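Local coordinates for protein beta 1-3 glucanase (Clostridium beijerinckii NCIMB 8052, PDB 5H4E) that probably hydrolyses the beta-1,3-glycosidic bonds of glucan polysaccharides, as a member of glycoside hydrolase family 64, at residues I50-S55 against I117-P122; T66-T71 against N126-N131; F72-Y77 against Y106-Q111. One frame throughout, in Å; residues are numbered along the deposited sequence.

Contact 1 (I50-S55 against I117-P122)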
loop_
_atom_site.group_PDB
_atom_site.type_symbol
_atom_site.label_atom_id
_atom_site.label_comp_id
_atom_site.label_asym_id
_atom_site.label_seq_id
_atom_site.Cartn_x
_atom_site.Cartn_y
_atom_site.Cartn_z
ATOM N N ILE A 50 13.975 -5.606 17.851
ATOM C CA ILE A 50 14.493 -6.959 18.100
ATOM C C ILE A 50 14.645 -7.729 16.796
ATOM O O ILE A 50 13.658 -7.941 16.087
ATOM C CB ILE A 50 13.579 -7.775 19.019
ATOM C CG1 ILE A 50 13.159 -6.960 20.242
ATOM C CG2 ILE A 50 14.279 -9.056 19.446
ATOM C CD1 ILE A 50 14.335 -6.530 21.119
ATOM N N PRO A 51 15.874 -8.163 16.475
ATOM C CA PRO A 51 16.090 -8.920 15.232
ATOM C C PRO A 51 15.182 -10.137 15.121
ATOM O O PRO A 51 15.015 -10.860 16.102
ATOM C CB PRO A 51 17.556 -9.352 15.335
ATOM C CG PRO A 51 18.180 -8.309 16.218
ATOM C CD PRO A 51 17.123 -7.999 17.239
ATOM N N MET A 52 14.576 -10.344 13.956
ATOM C CA MET A 52 13.857 -11.590 13.741
ATOM C C MET A 52 14.854 -12.735 13.624
ATOM O O MET A 52 15.897 -12.606 12.978
ATOM C CB MET A 52 12.993 -11.539 12.481
ATOM C CG MET A 52 11.843 -10.560 12.526
ATOM S SD MET A 52 10.867 -10.741 11.023
ATOM C CE MET A 52 9.879 -9.248 11.101
ATOM N N LYS A 53 14.514 -13.853 14.237
ATOM C CA LYS A 53 15.290 -15.071 14.082
ATOM C C LYS A 53 14.364 -16.241 13.745
ATOM O O LYS A 53 13.296 -16.386 14.351
ATOM C CB LYS A 53 16.090 -15.354 15.353
ATOM C CG LYS A 53 15.267 -15.410 16.631
ATOM C CD LYS A 53 16.175 -15.637 17.830
ATOM C CE LYS A 53 15.658 -14.962 19.089
ATOM N NZ LYS A 53 14.470 -15.641 19.716
ATOM N N ILE A 54 14.782 -17.069 12.784
ATOM C CA ILE A 54 14.019 -18.259 12.376
ATOM C C ILE A 54 13.467 -19.071 13.560
ATOM O O ILE A 54 12.406 -19.686 13.471
ATOM C CB ILE A 54 14.876 -19.199 11.491
ATOM C CG1 ILE A 54 13.992 -20.242 10.817
ATOM C CG2 ILE A 54 15.984 -19.877 12.293
ATOM C CD1 ILE A 54 13.287 -19.705 9.608
ATOM N N SER A 55 14.171 -19.044 14.683
ATOM C CA SER A 55 13.755 -19.798 15.854
ATOM C C SER A 55 12.489 -19.237 16.511
ATOM O O SER A 55 11.883 -19.892 17.355
ATOM C CB SER A 55 14.911 -19.854 16.861
ATOM O OG SER A 55 15.746 -18.710 16.764
ATOM N N ILE A 117 17.525 -12.969 6.576
ATOM C CA ILE A 117 16.376 -13.445 7.344
ATOM C C ILE A 117 15.169 -12.516 7.243
ATOM O O ILE A 117 15.266 -11.336 7.566
ATOM C CB ILE A 117 16.731 -13.598 8.826
ATOM C CG1 ILE A 117 17.926 -14.538 8.995
ATOM C CG2 ILE A 117 15.525 -14.066 9.621
ATOM C CD1 ILE A 117 17.852 -15.799 8.151
ATOM N N GLY A 118 14.030 -13.049 6.811
ATOM C CA GLY A 118 12.856 -12.220 6.605
ATOM C C GLY A 118 11.575 -12.822 7.138
ATOM O O GLY A 118 11.583 -13.741 7.953
ATOM N N TYR A 119 10.447 -12.293 6.679
ATOM C CA TYR A 119 9.165 -12.834 7.109
ATOM C C TYR A 119 8.178 -12.878 5.947
ATOM O O TYR A 119 8.295 -12.120 4.975
ATOM C CB TYR A 119 8.577 -12.013 8.263
ATOM C CG TYR A 119 8.009 -10.678 7.831
ATOM C CD1 TYR A 119 6.660 -10.539 7.522
ATOM C CD2 TYR A 119 8.828 -9.553 7.720
ATOM C CE1 TYR A 119 6.133 -9.316 7.120
ATOM C CE2 TYR A 119 8.312 -8.319 7.322
ATOM C CZ TYR A 119 6.959 -8.213 7.022
ATOM O OH TYR A 119 6.426 -7.000 6.634
ATOM N N ALA A 120 7.207 -13.775 6.078
ATOM C CA ALA A 120 6.115 -13.888 5.129
ATOM C C ALA A 120 4.850 -13.404 5.806
ATOM O O ALA A 120 4.392 -14.008 6.772
ATOM C CB ALA A 120 5.955 -15.326 4.651
ATOM N N GLY A 121 4.308 -12.292 5.325
ATOM C CA GLY A 121 3.011 -11.832 5.782
ATOM C C GLY A 121 1.951 -12.570 4.986
ATOM O O GLY A 121 2.274 -13.465 4.207
ATOM N N PRO A 122 0.678 -12.205 5.174
ATOM C CA PRO A 122 -0.398 -12.906 4.465
ATOM C C PRO A 122 -0.198 -12.875 2.955
ATOM O O PRO A 122 0.107 -11.829 2.390
ATOM C CB PRO A 122 -1.654 -12.121 4.860
ATOM C CG PRO A 122 -1.296 -11.479 6.174
ATOM C CD PRO A 122 0.169 -11.170 6.093
#

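Contact 2 (T66-T71 against N126-N131)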
loop_
_atom_site.group_PDB
_atom_site.type_symbol
_atom_site.label_atom_id
_atom_site.label_comp_id
_atom_site.label_asym_id
_atom_site.label_seq_id
_atom_site.Cartn_x
_atom_site.Cartn_y
_atom_site.Cartn_z
ATOM N N THR A 66 -3.528 -25.343 11.241
ATOM C CA THR A 66 -3.664 -26.391 10.233
ATOM C C THR A 66 -4.390 -25.870 9.001
ATOM O O THR A 66 -5.553 -25.470 9.089
ATOM C CB THR A 66 -4.425 -27.605 10.779
ATOM O OG1 THR A 66 -3.723 -28.136 11.913
ATOM C CG2 THR A 66 -4.568 -28.676 9.691
ATOM N N THR A 67 -3.698 -25.871 7.862
ATOM C CA THR A 67 -4.276 -25.437 6.594
ATOM C C THR A 67 -4.519 -26.680 5.737
ATOM O O THR A 67 -4.153 -27.783 6.148
ATOM C CB THR A 67 -3.350 -24.428 5.866
ATOM O OG1 THR A 67 -2.208 -25.108 5.335
ATOM C CG2 THR A 67 -2.886 -23.354 6.822
ATOM N N PRO A 68 -5.148 -26.529 4.555
ATOM C CA PRO A 68 -5.279 -27.744 3.730
ATOM C C PRO A 68 -3.924 -28.366 3.335
ATOM O O PRO A 68 -3.876 -29.527 2.919
ATOM C CB PRO A 68 -6.041 -27.241 2.491
ATOM C CG PRO A 68 -6.874 -26.110 3.022
ATOM C CD PRO A 68 -6.005 -25.432 4.062
ATOM N N ASP A 69 -2.840 -27.608 3.478
ATOM C CA ASP A 69 -1.534 -28.072 3.025
ATOM C C ASP A 69 -0.670 -28.635 4.148
ATOM O O ASP A 69 0.437 -29.118 3.895
ATOM C CB ASP A 69 -0.789 -26.941 2.315
ATOM C CG ASP A 69 -1.398 -26.604 0.969
ATOM O OD1 ASP A 69 -2.121 -27.463 0.401
ATOM O OD2 ASP A 69 -1.134 -25.490 0.464
ATOM N N GLY A 70 -1.178 -28.596 5.380
ATOM C CA GLY A 70 -0.444 -29.130 6.517
ATOM C C GLY A 70 -0.619 -28.346 7.810
ATOM O O GLY A 70 -1.458 -27.444 7.890
ATOM N N THR A 71 0.178 -28.698 8.820
ATOM C CA THR A 71 0.172 -28.019 10.118
ATOM C C THR A 71 1.523 -27.320 10.367
ATOM O O THR A 71 2.582 -27.935 10.211
ATOM C CB THR A 71 -0.131 -29.019 11.254
ATOM O OG1 THR A 71 -1.420 -29.597 11.034
ATOM C CG2 THR A 71 -0.109 -28.342 12.632
ATOM N N ASN A 126 -2.965 -17.258 -2.118
ATOM C CA ASN A 126 -2.978 -18.684 -1.771
ATOM C C ASN A 126 -4.153 -19.013 -0.859
ATOM O O ASN A 126 -4.194 -18.538 0.270
ATOM C CB ASN A 126 -1.653 -19.078 -1.094
ATOM C CG ASN A 126 -1.617 -20.549 -0.673
ATOM O OD1 ASN A 126 -2.407 -21.387 -1.151
ATOM N ND2 ASN A 126 -0.696 -20.870 0.225
ATOM N N THR A 127 -5.105 -19.826 -1.323
ATOM C CA THR A 127 -6.288 -20.104 -0.501
ATOM C C THR A 127 -5.932 -20.934 0.723
ATOM O O THR A 127 -6.703 -20.986 1.687
ATOM C CB THR A 127 -7.418 -20.832 -1.292
ATOM O OG1 THR A 127 -6.857 -21.894 -2.074
ATOM C CG2 THR A 127 -8.144 -19.854 -2.223
ATOM N N SER A 128 -4.758 -21.555 0.711
ATOM C CA SER A 128 -4.293 -22.288 1.885
ATOM C C SER A 128 -3.390 -21.465 2.813
ATOM O O SER A 128 -2.773 -22.006 3.734
ATOM C CB SER A 128 -3.577 -23.561 1.442
ATOM O OG SER A 128 -4.487 -24.390 0.739
ATOM N N ASP A 129 -3.329 -20.154 2.593
ATOM C CA ASP A 129 -2.638 -19.270 3.532
ATOM C C ASP A 129 -3.317 -19.333 4.906
ATOM O O ASP A 129 -4.540 -19.369 4.992
ATOM C CB ASP A 129 -2.626 -17.833 3.009
ATOM C CG ASP A 129 -1.664 -16.931 3.782
ATOM O OD1 ASP A 129 -2.060 -16.411 4.842
ATOM O OD2 ASP A 129 -0.513 -16.742 3.333
ATOM N N PRO A 130 -2.525 -19.347 5.987
ATOM C CA PRO A 130 -3.065 -19.442 7.353
ATOM C C PRO A 130 -3.915 -18.242 7.763
ATOM O O PRO A 130 -4.678 -18.325 8.729
ATOM C CB PRO A 130 -1.803 -19.513 8.223
ATOM C CG PRO A 130 -0.744 -18.876 7.403
ATOM C CD PRO A 130 -1.054 -19.271 5.990
ATOM N N ASN A 131 -3.788 -17.143 7.027
ATOM C CA ASN A 131 -4.472 -15.905 7.374
ATOM C C ASN A 131 -5.764 -15.668 6.595
ATOM O O ASN A 131 -6.392 -14.620 6.740
ATOM C CB ASN A 131 -3.529 -14.721 7.158
ATOM C CG ASN A 131 -2.288 -14.811 8.019
ATOM O OD1 ASN A 131 -2.334 -14.531 9.215
ATOM N ND2 ASN A 131 -1.176 -15.203 7.418
#

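Contact 3 (F72-Y77 against Y106-Q111)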
loop_
_atom_site.group_PDB
_atom_site.type_symbol
_atom_site.label_atom_id
_atom_site.label_comp_id
_atom_site.label_asym_id
_atom_site.label_seq_id
_atom_site.Cartn_x
_atom_site.Cartn_y
_atom_site.Cartn_z
ATOM N N PHE A 72 1.491 -26.035 10.735
ATOM C CA PHE A 72 2.730 -25.276 10.915
ATOM C C PHE A 72 2.741 -24.387 12.163
ATOM O O PHE A 72 1.688 -24.021 12.691
ATOM C CB PHE A 72 3.001 -24.401 9.686
ATOM C CG PHE A 72 2.643 -25.050 8.379
ATOM C CD1 PHE A 72 3.564 -25.842 7.705
ATOM C CD2 PHE A 72 1.389 -24.852 7.811
ATOM C CE1 PHE A 72 3.242 -26.439 6.488
ATOM C CE2 PHE A 72 1.058 -25.446 6.593
ATOM C CZ PHE A 72 1.990 -26.242 5.932
ATOM N N ASN A 73 3.949 -24.036 12.610
ATOM C CA ASN A 73 4.165 -23.091 13.710
ATOM C C ASN A 73 4.569 -21.709 13.196
ATOM O O ASN A 73 5.346 -21.597 12.247
ATOM C CB ASN A 73 5.257 -23.591 14.665
ATOM C CG ASN A 73 4.814 -24.772 15.514
ATOM O OD1 ASN A 73 3.630 -25.104 15.581
ATOM N ND2 ASN A 73 5.773 -25.397 16.194
ATOM N N TYR A 74 4.079 -20.655 13.841
ATOM C CA TYR A 74 4.412 -19.299 13.401
ATOM C C TYR A 74 4.882 -18.443 14.552
ATOM O O TYR A 74 4.499 -18.674 15.693
ATOM C CB TYR A 74 3.206 -18.633 12.742
ATOM C CG TYR A 74 2.623 -19.421 11.594
ATOM C CD1 TYR A 74 1.735 -20.469 11.828
ATOM C CD2 TYR A 74 2.948 -19.109 10.276
ATOM C CE1 TYR A 74 1.189 -21.194 10.782
ATOM C CE2 TYR A 74 2.406 -19.830 9.223
ATOM C CZ TYR A 74 1.529 -20.875 9.486
ATOM O OH TYR A 74 0.991 -21.594 8.442
ATOM N N SER A 75 5.695 -17.437 14.242
ATOM C CA SER A 75 6.122 -16.460 15.235
ATOM C C SER A 75 4.920 -15.797 15.890
ATOM O O SER A 75 3.780 -15.947 15.439
ATOM C CB SER A 75 6.997 -15.394 14.597
ATOM O OG SER A 75 6.241 -14.646 13.655
ATOM N N ASN A 76 5.167 -15.060 16.958
ATOM C CA ASN A 76 4.079 -14.383 17.631
ATOM C C ASN A 76 4.577 -13.049 18.141
ATOM O O ASN A 76 4.972 -12.907 19.303
ATOM C CB ASN A 76 3.514 -15.232 18.761
ATOM C CG ASN A 76 2.230 -14.656 19.327
ATOM O OD1 ASN A 76 1.711 -13.651 18.829
ATOM N ND2 ASN A 76 1.709 -15.287 20.374
ATOM N N TYR A 77 4.580 -12.072 17.241
ATOM C CA TYR A 77 5.062 -10.747 17.564
ATOM C C TYR A 77 3.922 -9.831 17.984
ATOM O O TYR A 77 4.131 -8.633 18.182
ATOM C CB TYR A 77 5.791 -10.146 16.365
ATOM C CG TYR A 77 7.017 -10.903 15.883
ATOM C CD1 TYR A 77 7.822 -11.629 16.758
ATOM C CD2 TYR A 77 7.377 -10.861 14.546
ATOM C CE1 TYR A 77 8.956 -12.307 16.295
ATOM C CE2 TYR A 77 8.491 -11.505 14.083
ATOM C CZ TYR A 77 9.279 -12.232 14.952
ATOM O OH TYR A 77 10.391 -12.867 14.443
ATOM N N TYR A 106 -0.882 -14.932 11.417
ATOM C CA TYR A 106 0.158 -15.958 11.428
ATOM C C TYR A 106 1.315 -15.554 10.519
ATOM O O TYR A 106 1.222 -15.680 9.292
ATOM C CB TYR A 106 -0.395 -17.302 10.969
ATOM C CG TYR A 106 -1.537 -17.844 11.783
ATOM C CD1 TYR A 106 -1.311 -18.598 12.933
ATOM C CD2 TYR A 106 -2.848 -17.634 11.387
ATOM C CE1 TYR A 106 -2.359 -19.107 13.674
ATOM C CE2 TYR A 106 -3.908 -18.138 12.120
ATOM C CZ TYR A 106 -3.657 -18.882 13.260
ATOM O OH TYR A 106 -4.715 -19.381 13.979
ATOM N N ILE A 107 2.398 -15.065 11.119
ATOM C CA ILE A 107 3.556 -14.617 10.360
ATOM C C ILE A 107 4.707 -15.626 10.454
ATOM O O ILE A 107 5.231 -15.876 11.542
ATOM C CB ILE A 107 4.034 -13.233 10.858
ATOM C CG1 ILE A 107 2.956 -12.171 10.574
ATOM C CG2 ILE A 107 5.365 -12.876 10.236
ATOM C CD1 ILE A 107 3.287 -10.788 11.110
ATOM N N LYS A 108 5.087 -16.198 9.313
ATOM C CA LYS A 108 6.190 -17.164 9.235
ATOM C C LYS A 108 7.547 -16.485 9.019
ATOM O O LYS A 108 7.764 -15.846 7.988
ATOM C CB LYS A 108 5.930 -18.161 8.099
ATOM C CG LYS A 108 6.907 -19.338 8.009
ATOM C CD LYS A 108 6.632 -20.356 9.102
ATOM C CE LYS A 108 7.252 -21.715 8.784
ATOM N NZ LYS A 108 6.735 -22.757 9.731
ATOM N N VAL A 109 8.466 -16.633 9.972
ATOM C CA VAL A 109 9.821 -16.111 9.780
ATOM C C VAL A 109 10.608 -17.096 8.916
ATOM O O VAL A 109 10.447 -18.309 9.049
ATOM C CB VAL A 109 10.569 -15.878 11.123
ATOM C CG1 VAL A 109 11.951 -15.257 10.865
ATOM C CG2 VAL A 109 9.753 -14.992 12.050
ATOM N N ASN A 110 11.455 -16.579 8.034
ATOM C CA ASN A 110 12.146 -17.423 7.064
ATOM C C ASN A 110 13.555 -16.943 6.716
ATOM O O ASN A 110 14.199 -16.255 7.513
ATOM C CB ASN A 110 11.312 -17.520 5.785
ATOM C CG ASN A 110 10.995 -16.160 5.180
ATOM O OD1 ASN A 110 11.794 -15.225 5.254
ATOM N ND2 ASN A 110 9.818 -16.045 4.578
ATOM N N GLN A 111 14.012 -17.336 5.525
ATOM C CA GLN A 111 15.191 -16.776 4.867
ATOM C C GLN A 111 14.842 -16.451 3.402
ATOM O O GLN A 111 14.393 -17.326 2.650
ATOM C CB GLN A 111 16.395 -17.735 4.923
ATOM C CG GLN A 111 17.464 -17.378 3.880
ATOM C CD GLN A 111 18.635 -18.347 3.805
ATOM O OE1 GLN A 111 19.241 -18.696 4.820
ATOM N NE2 GLN A 111 18.979 -18.764 2.586
HETATM O O HOH W 1 2.403 -14.400 13.678
#

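Contact 1 (I50-S55 against I117-P122)
The extended backbone at Met52, just past the end of strand 49-51, runs past Ile117 and Gly118 and meets Ile117 and Tyr119 mainly through side chains. Met52 reaches across with its CG set beside the backbone N (chi1 -66°) and the rest of its chain stretched out straight, which carries the sulfur and terminal methyl to the base of the Tyr119 ring. There Met52 CE lies 3.6 Å from Tyr119 CD2, while Met52 SD rests 3.8 Å from Tyr119 CB. The sulfur stands 5.1 Å from the centroid of the Tyr119 ring and 61° off its normal, an oblique Met-aromatic contact in which methyl and sulfur share the CB-CD2 side of the tyrosine. Strand 117-120 forms a hairpin with strand 108-111, tied to it by backbone hydrogen bonds between Asn110 N and Gly118 O and between Ala120 N and Lys108 O; strand 49-51 belongs to a different, larger antiparallel sheet. The contact therefore sets the hairpin against the segment that leaves strand 49-51 of that sheet, and Val31 of strand 26-33 touches both Met52 and Tyr119. Nearer the surface, the branch methyl of Ile117 takes over: Ile117 CG2 packs 3.7 Å from the backbone oxygen Met52 O. More loosely, Ile117 CG2 lies 4.4 Å from Ile54 N, where the chain turns into a 3-10 segment.

Contact 2 (T66-T71 against N126-N131)
A beta hairpin with a two-residue loop, its type I turn from Thr67 to Gly70 linking strands 63-67 and 70-74, leans on a second type I turn from Asn126 to Asp129, with Thr67 and Ser128 at the centre. The Thr67 side chain gathers round the backbone oxygen of Ser128: Thr67 CB lies 3.3 Å from Ser128 O, and Thr67 CG2 3.4 Å from the same Ser128 O. Thr67 CG2 also lies 4.0 Å from Pro130 CA. Thr67 OG1 is meanwhile engaged within its own turn, accepting from Asp69 N at 3.2 Å in an ST turn. On the other side of the contact Ser128 pushes its side chain between Pro68 and Asp69. Ser128 CB sits 3.3 Å from Asp69 OD2, and Ser128 OG lies 3.7 Å from Pro68 CB, both as van der Waals neighbours. Two consecutive Asx turns shape the 126-131 loop. In the first, Ser128 N reaches Asn126 OD1 from above the carbonyl plane. In the second, Asp129 OD1 holds two donors of Asn131, taking ND2 on its syn lone pair and, 2.9 Å away on the anti side and somewhat out of the carboxylate plane, the backbone N of Asn131.

Contact 3 (F72-Y77 against Y106-Q111)
Tyr74 lies between Tyr106 and Lys108, with a different kind of neighbour at each side of its ring. Over one face sits the methylene of Tyr106, its CB 3.8 Å from the centroid of the Tyr74 ring in a CH-pi contact; the two tyrosine rings themselves are set obliquely, their planes at 58°. The ring edge, in plane, meets the backbone N of Lys108. That lysine crosses Tyr74 at about a right angle, and the bend at its chi2 (75°) brings the ammonium group back toward strand 72-74, where Lys108 NZ donates to Asn73 O at 3.1 Å, in the carbonyl plane. From there it faces the side of the Tyr74 ring opposite Tyr106, too distant for more than a weak cation-pi attraction. Further along, Ser75 OG donates to Ile107 O across only 2.6 Å. The same oxygen receives a weak bond from the backbone N of Ser75, and a water bridges Ser75 O and Ile107 N. Tyr77 spans the far end: its OH, bonded to Asp56, lies 3.3 Å from Val109 CG2. The axes of the short strand segments 72-74 and 108-111 are inclined at 93°, nearly perpendicular; each belongs to its own two-stranded antiparallel hairpin, 63-74 and 108-120, and the two are packed on each other.

The hairpin of strands 108-111 and 117-120 takes part in contacts 1 and 3, one strand in each, while strand 70-74 is common to contacts 2 and 3. Contact 3, about 7 Å from contact 1 between centres, buries roughly twice the surface of either of the others. Contacts 1 and 3 are partly buried, whereas contact 2 lies at the surface. Their chemistry also differs: sulfur and apolar groups in contact 1, polar turns touching by van der Waals packing in contact 2, and aromatic packing combined with hydrogen bonds in contact 3. Asn131 OD1, bonded to Tyr106 N, ties the loop of contact 2 to contact 3, and Met52 touches Tyr77 between contacts 1 and 3.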